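Local coordinates for oligopeptide ABC transporter, periplasmic oligopeptide-binding protein, putative (Thermotoga maritima MSB8, PDB 5IPW), which probably binds oligopeptides in the periplasm and delivers them to an ABC transporter for uptake across the membrane, at residues 501-511 with 552-562. Sequence-based numbering, arbitrary orientation.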
ATOM      1  N   LEU A 501      -2.945   8.475   2.673  1.00 59.74           N
ATOM      2  CA  LEU A 501      -4.364   8.665   2.993  1.00 61.30           C
ATOM      3  C   LEU A 501      -5.158   7.404   3.361  1.00 61.33           C
ATOM      4  O   LEU A 501      -6.254   7.506   3.908  1.00 59.56           O
ATOM      5  CB  LEU A 501      -5.054   9.414   1.855  1.00 62.04           C
ATOM      6  CG  LEU A 501      -4.601  10.873   1.740  1.00 63.95           C
ATOM      7  CD1 LEU A 501      -4.871  11.431   0.350  1.00 64.69           C
ATOM      8  CD2 LEU A 501      -5.277  11.734   2.800  1.00 64.61           C
ATOM      9  N   SER A 502      -4.610   6.230   3.068  1.00 63.36           N
ATOM     10  CA  SER A 502      -5.169   4.970   3.566  1.00 65.30           C
ATOM     11  C   SER A 502      -4.719   4.669   5.002  1.00 62.32           C
ATOM     12  O   SER A 502      -5.302   3.812   5.669  1.00 60.06           O
ATOM     13  CB  SER A 502      -4.749   3.816   2.654  1.00 68.97           C
ATOM     14  OG  SER A 502      -3.339   3.648   2.664  1.00 71.38           O
ATOM     15  N   SER A 503      -3.659   5.351   5.445  1.00 61.57           N
ATOM     16  CA  SER A 503      -3.131   5.248   6.814  1.00 61.17           C
ATOM     17  C   SER A 503      -2.600   6.620   7.234  1.00 58.36           C
ATOM     18  O   SER A 503      -1.395   6.806   7.423  1.00 58.55           O
ATOM     19  CB  SER A 503      -2.008   4.210   6.871  1.00 64.23           C
ATOM     20  OG  SER A 503      -2.490   2.912   6.559  1.00 69.16           O
ATOM     21  N   PRO A 504      -3.504   7.598   7.369  1.00 54.87           N
ATOM     22  CA  PRO A 504      -3.112   8.996   7.478  1.00 54.74           C
ATOM     23  C   PRO A 504      -2.586   9.468   8.836  1.00 54.99           C
ATOM     24  O   PRO A 504      -2.314  10.659   8.985  1.00 54.76           O
ATOM     25  CB  PRO A 504      -4.415   9.731   7.158  1.00 55.74           C
ATOM     26  CG  PRO A 504      -5.477   8.812   7.631  1.00 54.30           C
ATOM     27  CD  PRO A 504      -4.968   7.446   7.297  1.00 55.00           C
ATOM     28  N   MET A 505      -2.434   8.577   9.811  1.00 53.55           N
ATOM     29  CA  MET A 505      -2.141   9.018  11.169  1.00 53.20           C
ATOM     30  C   MET A 505      -0.798   9.741  11.292  1.00 54.46           C
ATOM     31  O   MET A 505      -0.668  10.652  12.099  1.00 55.81           O
ATOM     32  CB  MET A 505      -2.219   7.856  12.160  1.00 52.40           C
ATOM     33  CG  MET A 505      -1.051   6.887  12.115  1.00 53.14           C
ATOM     34  SD  MET A 505      -1.335   5.458  13.180  1.00 54.61           S
ATOM     35  CE  MET A 505       0.286   5.304  13.933  1.00 58.82           C
ATOM     36  N   VAL A 506       0.189   9.348  10.495  1.00 54.44           N
ATOM     37  CA  VAL A 506       1.536   9.904  10.627  1.00 55.76           C
ATOM     38  C   VAL A 506       1.633  11.336  10.096  1.00 56.95           C
ATOM     39  O   VAL A 506       2.397  12.142  10.623  1.00 57.05           O
ATOM     40  CB  VAL A 506       2.589   9.010   9.939  1.00 54.50           C
ATOM     41  CG1 VAL A 506       3.939   9.711   9.853  1.00 53.46           C
ATOM     42  CG2 VAL A 506       2.737   7.704  10.700  1.00 55.32           C
ATOM     43  N   ILE A 507       0.870  11.651   9.059  1.00 56.23           N
ATOM     44  CA  ILE A 507       0.888  12.992   8.503  1.00 56.45           C
ATOM     45  C   ILE A 507      -0.119  13.865   9.238  1.00 60.53           C
ATOM     46  O   ILE A 507       0.182  15.009   9.579  1.00 63.67           O
ATOM     47  CB  ILE A 507       0.613  12.979   6.984  1.00 56.87           C
ATOM     48  CG1 ILE A 507       1.902  12.726   6.201  1.00 57.84           C
ATOM     49  CG2 ILE A 507       0.073  14.315   6.503  1.00 58.98           C
ATOM     50  CD1 ILE A 507       2.739  11.564   6.691  1.00 59.60           C
ATOM     51  N   PHE A 508      -1.307  13.321   9.488  1.00 61.97           N
ATOM     52  CA  PHE A 508      -2.415  14.098  10.027  1.00 65.11           C
ATOM     53  C   PHE A 508      -2.798  13.689  11.445  1.00 63.84           C
ATOM     54  O   PHE A 508      -3.269  12.573  11.664  1.00 65.96           O
ATOM     55  CB  PHE A 508      -3.624  13.956   9.113  1.00 68.73           C
ATOM     56  CG  PHE A 508      -3.364  14.421   7.717  1.00 73.79           C
ATOM     57  CD1 PHE A 508      -3.200  15.769   7.451  1.00 77.44           C
ATOM     58  CD2 PHE A 508      -3.262  13.518   6.671  1.00 78.67           C
ATOM     59  CE1 PHE A 508      -2.952  16.216   6.168  1.00 79.49           C
ATOM     60  CE2 PHE A 508      -3.014  13.957   5.381  1.00 79.65           C
ATOM     61  CZ  PHE A 508      -2.859  15.309   5.131  1.00 79.76           C
ATOM     62  N   PRO A 509      -2.602  14.596  12.417  1.00 61.19           N
ATOM     63  CA  PRO A 509      -3.096  14.345  13.760  1.00 60.01           C
ATOM     64  C   PRO A 509      -4.596  14.119  13.785  1.00 57.99           C
ATOM     65  O   PRO A 509      -5.328  14.819  13.094  1.00 62.48           O
ATOM     66  CB  PRO A 509      -2.729  15.626  14.508  1.00 61.26           C
ATOM     67  CG  PRO A 509      -1.510  16.116  13.812  1.00 60.88           C
ATOM     68  CD  PRO A 509      -1.725  15.778  12.370  1.00 60.99           C
ATOM     69  N   GLY A 510      -5.034  13.129  14.558  1.00 56.77           N
ATOM     70  CA  GLY A 510      -6.458  12.838  14.732  1.00 55.21           C
ATOM     71  C   GLY A 510      -7.181  12.358  13.484  1.00 55.98           C
ATOM     72  O   GLY A 510      -8.405  12.476  13.390  1.00 53.29           O
ATOM     73  N   SER A 511      -6.438  11.817  12.521  1.00 56.75           N
ATOM     74  CA  SER A 511      -7.048  11.216  11.335  1.00 54.53           C
ATOM     75  C   SER A 511      -7.438   9.758  11.595  1.00 55.51           C
ATOM     76  O   SER A 511      -8.195   9.171  10.826  1.00 55.60           O
ATOM     77  CB  SER A 511      -6.099  11.296  10.149  1.00 52.23           C
ATOM     78  OG  SER A 511      -4.869  10.677  10.455  1.00 52.11           O
ATOM     79  N   VAL A 552      -0.352  22.667  14.132  1.00 76.44           N
ATOM     80  CA  VAL A 552      -0.889  21.311  14.298  1.00 74.04           C
ATOM     81  C   VAL A 552      -2.400  21.294  14.077  1.00 72.47           C
ATOM     82  O   VAL A 552      -2.912  20.447  13.348  1.00 72.81           O
ATOM     83  CB  VAL A 552      -0.554  20.730  15.690  1.00 75.88           C
ATOM     84  CG1 VAL A 552      -1.282  19.418  15.937  1.00 75.37           C
ATOM     85  CG2 VAL A 552       0.946  20.514  15.833  1.00 77.13           C
ATOM     86  N   TYR A 553      -3.117  22.224  14.703  1.00 74.64           N
ATOM     87  CA  TYR A 553      -4.564  22.337  14.494  1.00 76.06           C
ATOM     88  C   TYR A 553      -4.901  22.538  13.020  1.00 76.43           C
ATOM     89  O   TYR A 553      -6.010  22.222  12.582  1.00 74.39           O
ATOM     90  CB  TYR A 553      -5.152  23.504  15.293  1.00 80.71           C
ATOM     91  CG  TYR A 553      -5.302  23.294  16.791  1.00 86.09           C
ATOM     92  CD1 TYR A 553      -5.561  22.033  17.334  1.00 86.57           C
ATOM     93  CD2 TYR A 553      -5.236  24.377  17.666  1.00 87.72           C
ATOM     94  CE1 TYR A 553      -5.715  21.860  18.700  1.00 86.97           C
ATOM     95  CE2 TYR A 553      -5.391  24.211  19.031  1.00 88.21           C
ATOM     96  CZ  TYR A 553      -5.631  22.951  19.544  1.00 87.25           C
ATOM     97  OH  TYR A 553      -5.788  22.780  20.899  1.00 86.99           O
ATOM     98  N   ARG A 554      -3.945  23.083  12.270  1.00 77.82           N
ATOM     99  CA  ARG A 554      -4.110  23.325  10.841  1.00 79.48           C
ATOM    100  C   ARG A 554      -4.065  22.017  10.051  1.00 77.65           C
ATOM    101  O   ARG A 554      -4.910  21.780   9.183  1.00 78.95           O
ATOM    102  CB  ARG A 554      -3.031  24.305  10.341  1.00 80.87           C
ATOM    103  CG  ARG A 554      -3.545  25.409   9.422  1.00 83.42           C
ATOM    104  CD  ARG A 554      -4.808  26.083   9.952  1.00 84.43           C
ATOM    105  NE  ARG A 554      -4.789  26.259  11.409  1.00 84.93           N
ATOM    106  CZ  ARG A 554      -5.870  26.400  12.177  1.00 85.24           C
ATOM    107  NH1 ARG A 554      -7.093  26.391  11.655  1.00 85.99           N
ATOM    108  NH2 ARG A 554      -5.729  26.548  13.490  1.00 84.29           N
ATOM    109  N   LEU A 555      -3.081  21.171  10.360  1.00 72.53           N
ATOM    110  CA  LEU A 555      -2.977  19.840   9.747  1.00 67.77           C
ATOM    111  C   LEU A 555      -4.258  19.023   9.893  1.00 67.23           C
ATOM    112  O   LEU A 555      -4.593  18.234   9.013  1.00 69.31           O
ATOM    113  CB  LEU A 555      -1.806  19.050  10.337  1.00 62.75           C
ATOM    114  CG  LEU A 555      -0.423  19.375   9.784  1.00 62.15           C
ATOM    115  CD1 LEU A 555       0.646  18.698  10.623  1.00 61.54           C
ATOM    116  CD2 LEU A 555      -0.292  18.953   8.328  1.00 61.01           C
ATOM    117  N   VAL A 556      -4.971  19.208  11.001  1.00 64.83           N
ATOM    118  CA  VAL A 556      -6.257  18.544  11.190  1.00 65.03           C
ATOM    119  C   VAL A 556      -7.235  19.059  10.146  1.00 67.48           C
ATOM    120  O   VAL A 556      -7.866  18.271   9.447  1.00 70.98           O
ATOM    121  CB  VAL A 556      -6.837  18.781  12.600  1.00 63.87           C
ATOM    122  CG1 VAL A 556      -8.224  18.172  12.728  1.00 61.92           C
ATOM    123  CG2 VAL A 556      -5.914  18.205  13.666  1.00 66.79           C
ATOM    124  N   ASP A 557      -7.345  20.382  10.043  1.00 71.51           N
ATOM    125  CA  ASP A 557      -8.252  21.029   9.089  1.00 73.26           C
ATOM    126  C   ASP A 557      -8.018  20.535   7.667  1.00 73.28           C
ATOM    127  O   ASP A 557      -8.971  20.243   6.935  1.00 66.90           O
ATOM    128  CB  ASP A 557      -8.083  22.550   9.132  1.00 76.09           C
ATOM    129  CG  ASP A 557      -8.642  23.165  10.400  1.00 76.80           C
ATOM    130  OD1 ASP A 557      -9.789  22.832  10.768  1.00 75.43           O
ATOM    131  OD2 ASP A 557      -7.935  23.987  11.019  1.00 76.97           O
ATOM    132  N   LEU A 558      -6.743  20.444   7.296  1.00 73.20           N
ATOM    133  CA  LEU A 558      -6.348  19.913   5.998  1.00 74.50           C
ATOM    134  C   LEU A 558      -6.892  18.506   5.782  1.00 74.90           C
ATOM    135  O   LEU A 558      -7.490  18.226   4.740  1.00 76.33           O
ATOM    136  CB  LEU A 558      -4.821  19.905   5.853  1.00 75.81           C
ATOM    137  CG  LEU A 558      -4.110  21.261   5.761  1.00 77.23           C
ATOM    138  CD1 LEU A 558      -2.623  21.056   5.518  1.00 78.63           C
ATOM    139  CD2 LEU A 558      -4.700  22.136   4.664  1.00 76.64           C
ATOM    140  N   TYR A 559      -6.699  17.626   6.763  1.00 71.66           N
ATOM    141  CA  TYR A 559      -7.158  16.248   6.618  1.00 69.36           C
ATOM    142  C   TYR A 559      -8.657  16.170   6.380  1.00 69.61           C
ATOM    143  O   TYR A 559      -9.110  15.442   5.500  1.00 73.49           O
ATOM    144  CB  TYR A 559      -6.820  15.381   7.831  1.00 67.91           C
ATOM    145  CG  TYR A 559      -7.375  13.991   7.653  1.00 63.70           C
ATOM    146  CD1 TYR A 559      -6.750  13.079   6.810  1.00 61.77           C
ATOM    147  CD2 TYR A 559      -8.563  13.612   8.268  1.00 61.63           C
ATOM    148  CE1 TYR A 559      -7.274  11.817   6.610  1.00 59.55           C
ATOM    149  CE2 TYR A 559      -9.094  12.354   8.075  1.00 60.52           C
ATOM    150  CZ  TYR A 559      -8.446  11.461   7.243  1.00 60.16           C
ATOM    151  OH  TYR A 559      -8.972  10.208   7.051  1.00 60.10           O
ATOM    152  N   TYR A 560      -9.427  16.909   7.171  1.00 70.36           N
ATOM    153  CA  TYR A 560     -10.884  16.828   7.077  1.00 73.05           C
ATOM    154  C   TYR A 560     -11.439  17.489   5.818  1.00 71.78           C
ATOM    155  O   TYR A 560     -12.556  17.188   5.388  1.00 67.19           O
ATOM    156  CB  TYR A 560     -11.542  17.344   8.359  1.00 74.88           C
ATOM    157  CG  TYR A 560     -11.545  16.268   9.414  1.00 76.17           C
ATOM    158  CD1 TYR A 560     -10.466  16.106  10.281  1.00 77.45           C
ATOM    159  CD2 TYR A 560     -12.595  15.367   9.499  1.00 77.67           C
ATOM    160  CE1 TYR A 560     -10.457  15.095  11.227  1.00 77.49           C
ATOM    161  CE2 TYR A 560     -12.595  14.354  10.440  1.00 79.39           C
ATOM    162  CZ  TYR A 560     -11.527  14.222  11.300  1.00 78.84           C
ATOM    163  OH  TYR A 560     -11.541  13.212  12.228  1.00 83.76           O
ATOM    164  N   GLN A 561     -10.641  18.367   5.220  1.00 75.17           N
ATOM    165  CA  GLN A 561     -10.917  18.851   3.874  1.00 79.30           C
ATOM    166  C   GLN A 561     -10.671  17.732   2.881  1.00 74.67           C
ATOM    167  O   GLN A 561     -11.534  17.426   2.058  1.00 77.95           O
ATOM    168  CB  GLN A 561     -10.041  20.053   3.522  1.00 85.52           C
ATOM    169  CG  GLN A 561     -10.564  21.373   4.058  1.00 91.36           C
ATOM    170  CD  GLN A 561      -9.767  22.554   3.541  1.00 97.20           C
ATOM    171  OE1 GLN A 561      -8.695  22.870   4.066  1.00 99.36           O
ATOM    172  NE2 GLN A 561     -10.283  23.213   2.504  1.00 99.56           N
ATOM    173  N   ILE A 562      -9.497  17.118   2.974  1.00 68.94           N
ATOM    174  CA  ILE A 562      -9.127  16.036   2.068  1.00 68.57           C
ATOM    175  C   ILE A 562     -10.162  14.915   2.118  1.00 69.86           C
ATOM    176  O   ILE A 562     -10.519  14.344   1.090  1.00 68.88           O
ATOM    177  CB  ILE A 562      -7.729  15.476   2.394  1.00 68.08           C
ATOM    178  CG1 ILE A 562      -6.653  16.516   2.058  1.00 68.57           C
ATOM    179  CG2 ILE A 562      -7.472  14.200   1.602  1.00 69.14           C
ATOM    180  CD1 ILE A 562      -5.257  16.144   2.511  1.00 67.83           C
TER
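Tyr559 projects from helix 550-564 into a hollow of the 501-511 loop bordered by Pro504, Phe508 and Ser511. With its CG trans to the backbone N (chi1 177°), its ring reaches out from the helix and receives Ser511 CB over the middle of one face, a CH-pi contact 3.6 Å from the ring centroid. Pro504 CB lies 3.6 Å from Tyr559 CE1. The Phe508 ring meets Tyr559 obliquely, the planes inclined at 48°, and fits a groove between Leu555, Leu558, Tyr559 and Ile562. Ile507 CG2 lies over the face of Phe508 opposite Tyr559 CA, while Leu555 O lies at the ring edge, near its plane, beside Phe508 CD1. Further along the helix, Ile562 CG2 meets Leu501 CD2 at 3.5 Å. Towards the other end, Pro509 fills a notch, its CG against Val552 CG1, CD against Leu555 CB and CB against Val556 CG2. A type II turn from Phe508 to Ser511 carries Pro509 there, spanned by a hydrogen bond from Ser511 OG to Phe508 O (2.8 Å); Gly510, whose positive phi suits the turn's third position, accepts a weak hydrogen bond at its O from Tyr560 OH (3.4 Å). Met575 and Ala578 of helix 568-584 also touch Phe508. This is plain buried packing of the loop after strand 489-494 on helix 550-564, in a family 5 extracellular solute-binding protein.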